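Local coordinates for beta-glucosidase (Chaetomella raphigera, PDB 6JXG), which probably hydrolyses terminal, non-reducing beta-D-glucosyl residues to release beta-D-glucose in cellulose degradation, as a secreted member of glycoside hydrolase family 3, at residues 155-160 against 213-218; 161-166 against 440-445; 199-204 against 230-235; 206-211 against 235-240. All blocks are in the same frame, centred on the assembly; numbering follows the deposited sequence.

Contact 1 (155-160 against 213-218); sequences KHFIGN and NFLTTI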
# COMPACT_ATOMS: atom_id res chain seq x y z
N LYS A 155 -0.78 9.48 1.87
CA LYS A 155 -0.69 9.61 3.35
C LYS A 155 0.25 8.51 3.86
O LYS A 155 0.42 7.47 3.14
CB LYS A 155 -2.10 9.52 3.97
CG LYS A 155 -2.80 8.18 3.94
CD LYS A 155 -4.30 8.30 4.30
CE LYS A 155 -4.80 6.91 4.60
NZ LYS A 155 -6.22 6.86 4.97
N HIS A 156 0.84 8.60 5.04
CA HIS A 156 0.80 9.65 6.03
C HIS A 156 2.25 10.16 6.10
O HIS A 156 3.21 9.38 6.30
CB HIS A 156 0.42 9.08 7.40
CG HIS A 156 -0.79 8.20 7.37
ND1 HIS A 156 -0.73 6.87 6.99
CD2 HIS A 156 -2.08 8.47 7.64
CE1 HIS A 156 -1.95 6.35 7.07
NE2 HIS A 156 -2.78 7.29 7.48
N PHE A 157 2.42 11.44 5.79
CA PHE A 157 3.72 12.05 5.71
C PHE A 157 4.17 12.53 7.13
O PHE A 157 3.61 13.50 7.64
CB PHE A 157 3.66 13.28 4.77
CG PHE A 157 5.03 13.93 4.55
CD1 PHE A 157 5.87 13.41 3.61
CD2 PHE A 157 5.47 15.04 5.34
CE1 PHE A 157 7.15 13.99 3.37
CE2 PHE A 157 6.73 15.61 5.12
CZ PHE A 157 7.57 15.05 4.14
N ILE A 158 5.15 11.92 7.79
CA ILE A 158 5.97 10.84 7.33
C ILE A 158 6.59 10.21 8.63
O ILE A 158 6.61 10.84 9.69
CB ILE A 158 7.10 11.39 6.36
CG1 ILE A 158 7.76 10.24 5.60
CG2 ILE A 158 8.08 12.27 7.14
CD1 ILE A 158 8.55 10.62 4.34
N GLY A 159 7.18 9.02 8.50
CA GLY A 159 7.77 8.33 9.65
C GLY A 159 6.81 7.72 10.63
O GLY A 159 7.20 7.42 11.76
N ASN A 160 5.54 7.49 10.23
CA ASN A 160 4.55 6.81 11.11
C ASN A 160 4.64 5.32 10.84
O ASN A 160 3.78 4.71 10.21
CB ASN A 160 3.19 7.39 10.83
CG ASN A 160 2.07 6.75 11.59
OD1 ASN A 160 2.27 6.19 12.70
ND2 ASN A 160 0.89 6.88 11.05
N ASN A 213 7.99 22.45 9.86
CA ASN A 213 8.24 23.22 8.67
C ASN A 213 8.68 22.39 7.47
O ASN A 213 8.74 22.92 6.40
CB ASN A 213 9.32 24.30 8.90
CG ASN A 213 8.84 25.45 9.79
OD1 ASN A 213 7.69 25.55 10.20
ND2 ASN A 213 9.75 26.31 10.11
N PHE A 214 9.02 21.11 7.65
CA PHE A 214 9.28 20.24 6.49
C PHE A 214 8.17 20.07 5.48
O PHE A 214 8.41 19.67 4.33
CB PHE A 214 9.94 18.95 6.90
CG PHE A 214 9.06 17.84 7.41
CD1 PHE A 214 9.63 16.57 7.48
CD2 PHE A 214 7.79 18.02 7.90
CE1 PHE A 214 8.92 15.49 8.04
CE2 PHE A 214 7.07 16.95 8.44
CZ PHE A 214 7.62 15.68 8.50
N LEU A 215 6.96 20.40 5.88
CA LEU A 215 5.86 20.48 4.91
C LEU A 215 6.17 21.51 3.88
O LEU A 215 5.88 21.30 2.66
CB LEU A 215 4.57 20.80 5.61
CG LEU A 215 4.04 19.90 6.72
CD1 LEU A 215 2.65 20.36 7.23
CD2 LEU A 215 4.01 18.46 6.26
N THR A 216 6.79 22.62 4.30
CA THR A 216 7.15 23.65 3.35
C THR A 216 8.49 23.36 2.67
O THR A 216 8.61 23.52 1.46
CB THR A 216 7.19 24.97 4.09
OG1 THR A 216 5.85 25.28 4.44
CG2 THR A 216 7.80 26.14 3.27
N THR A 217 9.52 22.98 3.46
CA THR A 217 10.90 22.86 2.89
C THR A 217 11.10 21.60 2.04
O THR A 217 11.77 21.62 1.01
CB THR A 217 11.96 22.94 3.99
OG1 THR A 217 11.78 21.86 4.91
CG2 THR A 217 11.83 24.27 4.72
N ILE A 218 10.47 20.48 2.44
CA ILE A 218 10.62 19.24 1.67
C ILE A 218 9.50 19.08 0.64
O ILE A 218 9.76 19.04 -0.56
CB ILE A 218 10.66 18.02 2.57
CG1 ILE A 218 11.77 18.13 3.64
CG2 ILE A 218 10.76 16.76 1.72
CD1 ILE A 218 13.15 18.43 3.08

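Contact 2 (161-166 against 440-445); sequences EQETNR and SGEGYI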
# COMPACT_ATOMS: atom_id res chain seq x y z
N GLU A 161 5.75 4.74 11.27
CA GLU A 161 6.10 3.35 10.96
C GLU A 161 5.61 2.37 12.04
O GLU A 161 5.89 1.20 11.94
CB GLU A 161 7.60 3.24 10.67
CG GLU A 161 8.01 4.02 9.40
CD GLU A 161 7.53 3.31 8.11
OE1 GLU A 161 7.38 2.04 8.18
OE2 GLU A 161 7.33 4.04 7.06
N GLN A 162 4.97 2.89 13.10
CA GLN A 162 4.29 2.02 14.09
C GLN A 162 3.09 2.72 14.68
O GLN A 162 3.05 3.94 14.78
CB GLN A 162 5.24 1.57 15.21
CG GLN A 162 5.78 2.75 16.05
CD GLN A 162 6.73 2.25 17.14
OE1 GLN A 162 7.73 1.57 16.84
NE2 GLN A 162 6.37 2.49 18.39
N GLU A 163 2.12 1.92 15.14
CA GLU A 163 0.90 2.44 15.75
C GLU A 163 1.08 2.74 17.25
O GLU A 163 0.48 3.66 17.80
CB GLU A 163 -0.24 1.44 15.58
CG GLU A 163 -0.65 1.34 14.12
CD GLU A 163 -1.04 2.69 13.60
OE1 GLU A 163 -2.16 3.18 13.92
OE2 GLU A 163 -0.18 3.32 12.91
N THR A 164 1.94 1.95 17.89
CA THR A 164 2.29 2.16 19.28
C THR A 164 2.85 3.58 19.53
O THR A 164 3.88 4.02 18.94
CB THR A 164 3.26 1.08 19.76
OG1 THR A 164 2.68 -0.23 19.61
CG2 THR A 164 3.60 1.29 21.29
N ASN A 165 2.14 4.32 20.37
CA ASN A 165 2.47 5.71 20.71
C ASN A 165 2.58 6.62 19.51
O ASN A 165 3.33 7.54 19.51
CB ASN A 165 3.82 5.82 21.49
CG ASN A 165 3.85 4.97 22.75
OD1 ASN A 165 2.87 4.83 23.42
ND2 ASN A 165 4.97 4.37 23.04
N ARG A 166 1.84 6.34 18.46
CA ARG A 166 1.97 7.08 17.27
C ARG A 166 1.71 8.55 17.42
O ARG A 166 2.20 9.29 16.59
CB ARG A 166 1.02 6.55 16.17
CG ARG A 166 -0.46 6.76 16.49
CD ARG A 166 -1.37 6.14 15.43
NE ARG A 166 -2.75 6.34 15.80
CZ ARG A 166 -3.75 6.37 14.93
NH1 ARG A 166 -3.51 6.21 13.67
NH2 ARG A 166 -5.00 6.57 15.36
N SER A 440 -3.96 -7.29 11.93
CA SER A 440 -3.49 -6.10 12.63
C SER A 440 -4.29 -4.93 12.06
O SER A 440 -5.06 -5.07 11.11
CB SER A 440 -1.96 -5.91 12.44
OG SER A 440 -1.56 -5.51 11.12
N GLY A 441 -4.02 -3.77 12.60
CA GLY A 441 -4.75 -2.58 12.23
C GLY A 441 -4.26 -1.31 12.87
O GLY A 441 -3.19 -1.25 13.50
N GLU A 442 -5.05 -0.26 12.65
CA GLU A 442 -4.77 1.02 13.16
C GLU A 442 -4.85 1.06 14.70
O GLU A 442 -5.64 0.37 15.34
CB GLU A 442 -5.76 2.04 12.52
CG GLU A 442 -5.42 3.47 12.85
CD GLU A 442 -6.27 4.49 12.08
OE1 GLU A 442 -6.15 5.69 12.39
OE2 GLU A 442 -6.90 4.10 11.08
N GLY A 443 -3.99 1.85 15.27
CA GLY A 443 -3.85 1.86 16.73
C GLY A 443 -4.91 2.60 17.55
O GLY A 443 -4.55 3.19 18.56
N TYR A 444 -6.19 2.51 17.19
CA TYR A 444 -7.26 2.94 18.08
C TYR A 444 -8.13 1.79 18.47
O TYR A 444 -9.08 1.99 19.18
CB TYR A 444 -8.08 4.12 17.55
CG TYR A 444 -8.91 3.82 16.34
CD1 TYR A 444 -10.21 3.43 16.47
CD2 TYR A 444 -8.39 4.02 15.04
CE1 TYR A 444 -11.02 3.12 15.34
CE2 TYR A 444 -9.16 3.70 13.93
CZ TYR A 444 -10.47 3.24 14.10
OH TYR A 444 -11.20 2.96 12.98
N ILE A 445 -7.82 0.58 18.01
CA ILE A 445 -8.59 -0.59 18.27
C ILE A 445 -7.63 -1.68 18.79
O ILE A 445 -6.55 -1.89 18.23
CB ILE A 445 -9.19 -1.10 16.94
CG1 ILE A 445 -10.20 -0.10 16.35
CG2 ILE A 445 -9.95 -2.40 17.16
CD1 ILE A 445 -10.76 -0.47 15.00
O HOH W 1 -1.77 3.63 19.36

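Contact 3 (199-204 against 230-235); sequences CSYNKF and VSDWAA. With NAG (2-acetamido-2-deoxy-beta-D-glucopyranose), chain D.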
# COMPACT_ATOMS: atom_id res chain seq x y z
N CYS A 199 -0.48 14.92 6.45
CA CYS A 199 0.60 14.82 7.42
C CYS A 199 0.23 13.94 8.61
O CYS A 199 -0.95 13.79 8.93
CB CYS A 199 1.06 16.19 7.85
SG CYS A 199 -0.19 17.37 8.39
N SER A 200 1.26 13.36 9.26
CA SER A 200 1.06 12.26 10.19
C SER A 200 0.86 12.63 11.63
O SER A 200 1.13 13.72 12.03
CB SER A 200 2.21 11.25 10.06
OG SER A 200 3.41 11.88 10.43
N TYR A 201 0.46 11.65 12.47
CA TYR A 201 0.31 11.91 13.90
C TYR A 201 1.63 12.04 14.71
O TYR A 201 1.62 12.65 15.79
CB TYR A 201 -0.45 10.78 14.57
CG TYR A 201 -1.92 10.78 14.32
CD1 TYR A 201 -2.69 11.84 14.78
CD2 TYR A 201 -2.54 9.72 13.67
CE1 TYR A 201 -4.08 11.84 14.61
CE2 TYR A 201 -3.92 9.70 13.49
CZ TYR A 201 -4.70 10.75 13.95
OH TYR A 201 -6.06 10.80 13.80
N ASN A 202 2.74 11.48 14.21
CA ASN A 202 3.91 11.34 15.03
C ASN A 202 4.73 12.61 14.96
O ASN A 202 4.52 13.44 14.07
CB ASN A 202 4.75 10.14 14.55
CG ASN A 202 5.05 10.24 13.03
OD1 ASN A 202 4.18 10.02 12.20
ND2 ASN A 202 6.24 10.69 12.70
N LYS A 203 5.67 12.77 15.89
CA LYS A 203 6.67 13.81 15.74
C LYS A 203 7.69 13.32 14.73
O LYS A 203 7.97 12.11 14.65
CB LYS A 203 7.37 14.19 17.07
CG LYS A 203 6.39 14.52 18.14
CD LYS A 203 7.01 14.83 19.47
CE LYS A 203 5.92 15.29 20.42
NZ LYS A 203 6.55 15.37 21.74
N PHE A 204 8.23 14.24 13.97
CA PHE A 204 9.43 14.02 13.17
C PHE A 204 10.55 14.96 13.67
O PHE A 204 10.38 16.16 13.69
CB PHE A 204 9.16 14.31 11.67
CG PHE A 204 10.33 13.99 10.81
CD1 PHE A 204 11.31 14.92 10.59
CD2 PHE A 204 10.47 12.73 10.27
CE1 PHE A 204 12.42 14.62 9.83
CE2 PHE A 204 11.60 12.40 9.54
CZ PHE A 204 12.56 13.34 9.34
N VAL A 230 -3.20 18.15 4.10
CA VAL A 230 -4.29 18.01 5.02
C VAL A 230 -3.82 17.29 6.28
O VAL A 230 -2.94 16.42 6.21
CB VAL A 230 -5.47 17.36 4.34
CG1 VAL A 230 -5.15 15.97 3.78
CG2 VAL A 230 -6.64 17.32 5.29
N SER A 231 -4.38 17.63 7.44
CA SER A 231 -3.96 16.93 8.63
C SER A 231 -4.54 15.58 8.75
O SER A 231 -5.69 15.33 8.37
CB SER A 231 -4.27 17.73 9.90
OG SER A 231 -5.66 17.83 10.09
N ASP A 232 -3.79 14.68 9.40
CA ASP A 232 -4.47 13.51 9.91
C ASP A 232 -5.45 14.03 10.97
O ASP A 232 -5.39 15.20 11.38
CB ASP A 232 -3.46 12.45 10.40
CG ASP A 232 -4.01 11.03 10.35
OD1 ASP A 232 -5.24 10.85 10.39
OD2 ASP A 232 -3.19 10.06 10.33
N TRP A 233 -6.38 13.15 11.38
CA TRP A 233 -7.55 13.59 12.08
C TRP A 233 -7.17 13.98 13.50
O TRP A 233 -6.81 13.16 14.33
CB TRP A 233 -8.68 12.61 11.99
CG TRP A 233 -9.70 12.90 10.91
CD1 TRP A 233 -11.03 12.79 11.05
CD2 TRP A 233 -9.48 13.24 9.51
NE1 TRP A 233 -11.68 13.09 9.88
CE2 TRP A 233 -10.76 13.36 8.91
CE3 TRP A 233 -8.34 13.43 8.70
CZ2 TRP A 233 -10.93 13.69 7.56
CZ3 TRP A 233 -8.51 13.76 7.37
CH2 TRP A 233 -9.81 13.87 6.80
N ALA A 234 -7.32 15.28 13.74
CA ALA A 234 -6.92 15.94 14.99
C ALA A 234 -5.40 15.87 15.21
O ALA A 234 -4.95 15.76 16.37
CB ALA A 234 -7.69 15.41 16.19
N ALA A 235 -4.63 15.89 14.13
CA ALA A 235 -3.15 15.85 14.22
C ALA A 235 -2.60 17.28 14.27
O ALA A 235 -1.40 17.50 14.42
CB ALA A 235 -2.51 15.04 13.07
C1 NAG D . 16.38 15.29 11.14
C2 NAG D . 16.65 16.22 9.95
C3 NAG D . 17.96 15.75 9.36
C4 NAG D . 19.00 15.87 10.44
C5 NAG D . 18.64 14.69 11.32
C6 NAG D . 19.79 14.35 12.24
C7 NAG D . 14.78 17.32 8.68
C8 NAG D . 14.55 18.41 9.65
N2 NAG D . 15.69 16.33 8.86
O3 NAG D . 18.29 16.58 8.29
O4 NAG D . 20.26 15.90 9.87
O5 NAG D . 17.51 15.25 12.01
O6 NAG D . 19.84 15.51 13.05
O7 NAG D . 14.00 17.32 7.71
O HOH W 2 1.06 16.12 13.65
O HOH W 3 -0.48 9.45 10.88

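Contact 4 (206-211 against 235-240); sequences ETYACE and AQHTTI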
# COMPACT_ATOMS: atom_id res chain seq x y z
N GLU A 206 11.47 15.52 16.46
CA GLU A 206 10.89 16.08 17.71
C GLU A 206 9.81 17.13 17.59
O GLU A 206 9.35 17.67 18.61
CB GLU A 206 12.00 16.50 18.71
CG GLU A 206 12.99 15.37 19.03
CD GLU A 206 12.41 14.19 19.79
OE1 GLU A 206 13.03 13.10 19.66
OE2 GLU A 206 11.38 14.32 20.53
N THR A 207 9.33 17.38 16.37
CA THR A 207 8.19 18.27 16.16
C THR A 207 7.08 17.54 15.38
O THR A 207 7.32 16.92 14.30
CB THR A 207 8.64 19.52 15.36
OG1 THR A 207 9.59 20.25 16.13
CG2 THR A 207 7.46 20.41 15.01
N TYR A 208 5.86 17.60 15.90
CA TYR A 208 4.67 16.97 15.23
C TYR A 208 4.70 17.29 13.73
O TYR A 208 4.90 18.46 13.33
CB TYR A 208 3.38 17.49 15.86
CG TYR A 208 3.05 16.81 17.15
CD1 TYR A 208 3.04 17.50 18.36
CD2 TYR A 208 2.84 15.43 17.15
CE1 TYR A 208 2.76 16.80 19.55
CE2 TYR A 208 2.58 14.74 18.31
CZ TYR A 208 2.57 15.42 19.51
OH TYR A 208 2.24 14.67 20.64
N ALA A 209 4.46 16.26 12.92
CA ALA A 209 4.50 16.38 11.47
C ALA A 209 3.63 17.53 10.93
O ALA A 209 4.07 18.29 10.06
CB ALA A 209 4.13 15.06 10.84
N CYS A 210 2.44 17.71 11.49
CA CYS A 210 1.52 18.78 11.02
C CYS A 210 1.90 20.19 11.54
O CYS A 210 1.26 21.22 11.16
CB CYS A 210 0.07 18.39 11.35
SG CYS A 210 -0.45 16.89 10.37
N GLU A 211 2.96 20.25 12.34
CA GLU A 211 3.53 21.48 12.91
C GLU A 211 4.94 21.72 12.49
O GLU A 211 5.61 22.60 12.95
CB GLU A 211 3.54 21.34 14.39
CG GLU A 211 2.20 21.06 15.04
CD GLU A 211 1.29 22.29 15.24
OE1 GLU A 211 1.78 23.43 15.55
OE2 GLU A 211 0.06 22.14 15.08
N ALA A 235 -4.63 15.89 14.13
CA ALA A 235 -3.15 15.85 14.22
C ALA A 235 -2.60 17.28 14.27
O ALA A 235 -1.40 17.50 14.42
CB ALA A 235 -2.51 15.04 13.07
N GLN A 236 -3.50 18.30 14.18
CA GLN A 236 -3.08 19.70 14.30
C GLN A 236 -2.98 19.99 15.83
O GLN A 236 -3.85 19.55 16.58
CB GLN A 236 -4.09 20.67 13.69
CG GLN A 236 -3.84 22.15 13.90
CD GLN A 236 -4.94 23.02 13.30
OE1 GLN A 236 -4.67 23.99 12.57
NE2 GLN A 236 -6.17 22.68 13.61
N HIS A 237 -1.96 20.72 16.25
CA HIS A 237 -1.72 21.00 17.67
C HIS A 237 -1.83 22.45 18.02
O HIS A 237 -2.18 22.75 19.16
CB HIS A 237 -0.32 20.52 18.12
CG HIS A 237 -0.22 19.05 18.06
ND1 HIS A 237 -0.53 18.25 19.13
CD2 HIS A 237 -0.09 18.23 16.99
CE1 HIS A 237 -0.50 16.98 18.75
NE2 HIS A 237 -0.25 16.95 17.45
N THR A 238 -1.43 23.34 17.13
CA THR A 238 -1.50 24.78 17.40
C THR A 238 -2.08 25.56 16.24
O THR A 238 -2.01 25.12 15.10
CB THR A 238 -0.08 25.36 17.70
OG1 THR A 238 0.70 25.50 16.51
CG2 THR A 238 0.66 24.46 18.67
N THR A 239 -2.61 26.74 16.52
CA THR A 239 -3.06 27.62 15.46
C THR A 239 -1.88 28.09 14.56
O THR A 239 -1.86 27.95 13.31
CB THR A 239 -3.76 28.87 16.07
OG1 THR A 239 -4.89 28.47 16.80
CG2 THR A 239 -4.17 29.87 14.97
N ILE A 240 -0.91 28.73 15.19
CA ILE A 240 0.15 29.44 14.49
C ILE A 240 1.18 28.43 13.93
O ILE A 240 1.61 28.58 12.81
CB ILE A 240 0.90 30.43 15.47
CG1 ILE A 240 -0.04 31.53 15.93
CG2 ILE A 240 2.16 31.00 14.81
CD1 ILE A 240 0.43 32.20 17.22
O HOH W 2 1.06 16.12 13.65

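Contact 1 (155-160 against 213-218)
Phe157 and Leu215 form the nearest backbone pair, with CA atoms 8.7 Å apart, and because the axes of strand 155-157 and helix 214-218 lie 12.5 Å apart and at 90°, only side chains span the gap. The strand end belongs to the TIM-barrel-type domain of family 3, and helix 214-222 is the helical part of a beta-alpha-beta crossover joining the parallel neighbours 196-199 and 228-231. Two cis peptide bonds, before His156 and before Ile158, bracket the end of the strand.

An edge-to-face pair carries the contact. Phe157 turns its edge to the face of Phe214, and Phe157 CE2 stands 3.4 Å above the plane of the Phe214 ring, over its centre. The ring centroids are 4.7 Å apart and the planes meet at 51°, a canted version of the T-shape. Phe214 holds CG between its backbone N and carbonyl carbon (chi1 82°), which sends the ring back toward the strand. Leu215 CD2 packs 3.8 Å from Phe157 CD2, while Ile218 CG2 makes a looser approach of 4.4 Å to Phe157 CZ. Beyond the two segments, Phe186 of helix 184-191 meets Phe157 edge-to-face, and Phe204 of strand 203-204 packs against Phe214. Ile158 CG2, from the residue after the strand, sits 3.4 Å from Phe214 CE1.

Contact 2 (161-166 against 440-445)
Arg166 and Glu442 cross at about a right angle, with guanidinium and carboxylate planes 73° apart, in a salt-bridge network that joins the loop after strand 151-157 of the barrel-type domain to the glycoside hydrolase family 3 C-terminal domain. Arg166 approaches end-on and spends two nitrogens on one oxygen: NH1 lies 3.0 Å and NH2 3.3 Å from Glu442 OE1. That oxygen stays near the guanidinium plane, and the two nitrogens reach it from opposite faces of the carboxylate. The other carboxylate oxygen, Glu442 OE2, is bound by Ser385 OG.

Glu163 is set differently. Its carboxylate is turned 82° from that of Glu442, and a bend at chi2 brings OE1 to the Gly443 amide: Gly443 N donates to Glu163 OE1 over 2.6 Å, nearly straight at 164°, on the anti lone pair. Glu163 OE1 is also 3.3 Å from Arg166 NH1 but well out of the guanidinium plane, so this pairing is one of charge alone. Arg166 thus lies between two carboxylates and probably offsets their mutual repulsion. The type II turn Glu163-Arg166 brings both side chains to the same partner loop. One water completes the junction, donating to Glu163 O at 2.7 Å and to Gly443 O at 2.9 Å.

Contact 3 (199-204 against 230-235)
Cys199 and Ser231 form a parallel beta bridge, their CA atoms 5.2 Å apart. Cys199 N donates to Val230 O at 2.9 Å, and Asp232 N returns a bond to Cys199 O at 3.0 Å, so the two bonds of Cys199 flank Ser231.

Polar side-chain bonding centres on the Tyr201 hydroxyl, which donates to Trp233 O over a short 2.5 Å. The oxygen lies at the ring edge, and the donor sits in the carbonyl plane on a lone pair. Trp233 N binds Asp232 OD1 and Ala235 N closes the type II turn Asp232-Ala235 on Asp232 O; this turn presents Trp233 O to the hydroxyl.

Stacking and apolar contact fix the Tyr201 ring. Asp232 holds CG roughly opposite its backbone N (chi1 -154°), which places the carboxylate over the ring, planes 27° apart. Asp232 CB lies 4.1 Å from the Tyr201 ring centroid and 9° off its normal, a CH-pi contact. Ala235 CB packs 3.6 Å from Tyr201 CD1.

Two waters add bridges, one from Tyr201 N to Asp232 OD2, the other from Ser200 O to Ala235 O. The arrangement belongs to the carboxy ends of adjacent parallel strands, 196-199 and 228-231, in the TIM-barrel-type domain; in such barrels the active site lies at that end.

Contact 4 (206-211 against 235-240)
The N-cap of helix 239-245 is the element gripped here: Thr238 occupies the cap position, and Glu211, on the 3-10 turn 209-211, takes hold of two successive amides that precede the helix and of the capping hydroxyl. Both oxygens of its carboxylate are used. Glu211 OE2 accepts His237 N at 2.7 Å, and the next amide, Thr238 N, reaches the same Glu211 OE2 at 2.8 Å. Both donors come from one face, well above the carboxylate plane. Glu211 OE1 receives the Thr238 OG1 hydroxyl over 2.5 Å on its syn lone pair. A bend in the glutamate chain (chi2 -80°) folds the carboxylate over to these three donors, which together restrict its rotation. Thr238 OG1 also accepts a weak bond from Gly241 N inside the helix, so the glutamate holds the capping hydroxyl as a second-shell group.

Beside this clamp, Tyr208 and His237 make an offset stack, their centroids 3.6 Å apart and their planes nearly parallel at 7°. His237 NE2 stands 3.2 Å above the Tyr208 ring plane, over its centre, while Tyr208 CD1 lies over the centre of the imidazole. Tyr208 OH is anchored to Asp167 O. Cys210 SG packs 3.9 Å from Ala235 CB, and the water that links Ser200 O and Ala235 O also accepts from Cys210 N.

The disulfide Cys199-Cys210 fastens the turn to strand 196-199. Strand 207-208, an outer strand of the small sheet with 170-171 and 203-204, leads into the 3-10 turn, and the contact thereby joins that sheet to the start of helix 239-245.

How the contacts relate
From the N terminus, contact 1 opens at the end of strand 151-157 and closes 53 residues later on helix 214-222. Contact 2 starts directly afterwards, at 161-166, and closes far along the chain at 440-445, bringing the family 3 C-terminal domain onto the barrel-type domain; contacts 1 and 2 therefore cross. Contacts 3 and 4 both fall within the long span of contact 2, while each crosses contact 1. Contact 3 joins adjacent strands 196-199 and 228-231; contact 4 ties strand 207-208 of the small sheet to the start of helix 239-245. They also cross one another, share Ala235 and one water, and are joined by the Cys199-Cys210 disulfide. Phe157 O to Ser200 N, a probable hydrogen bond of 2.9 Å, carries the sheet from contact 1 into contact 3.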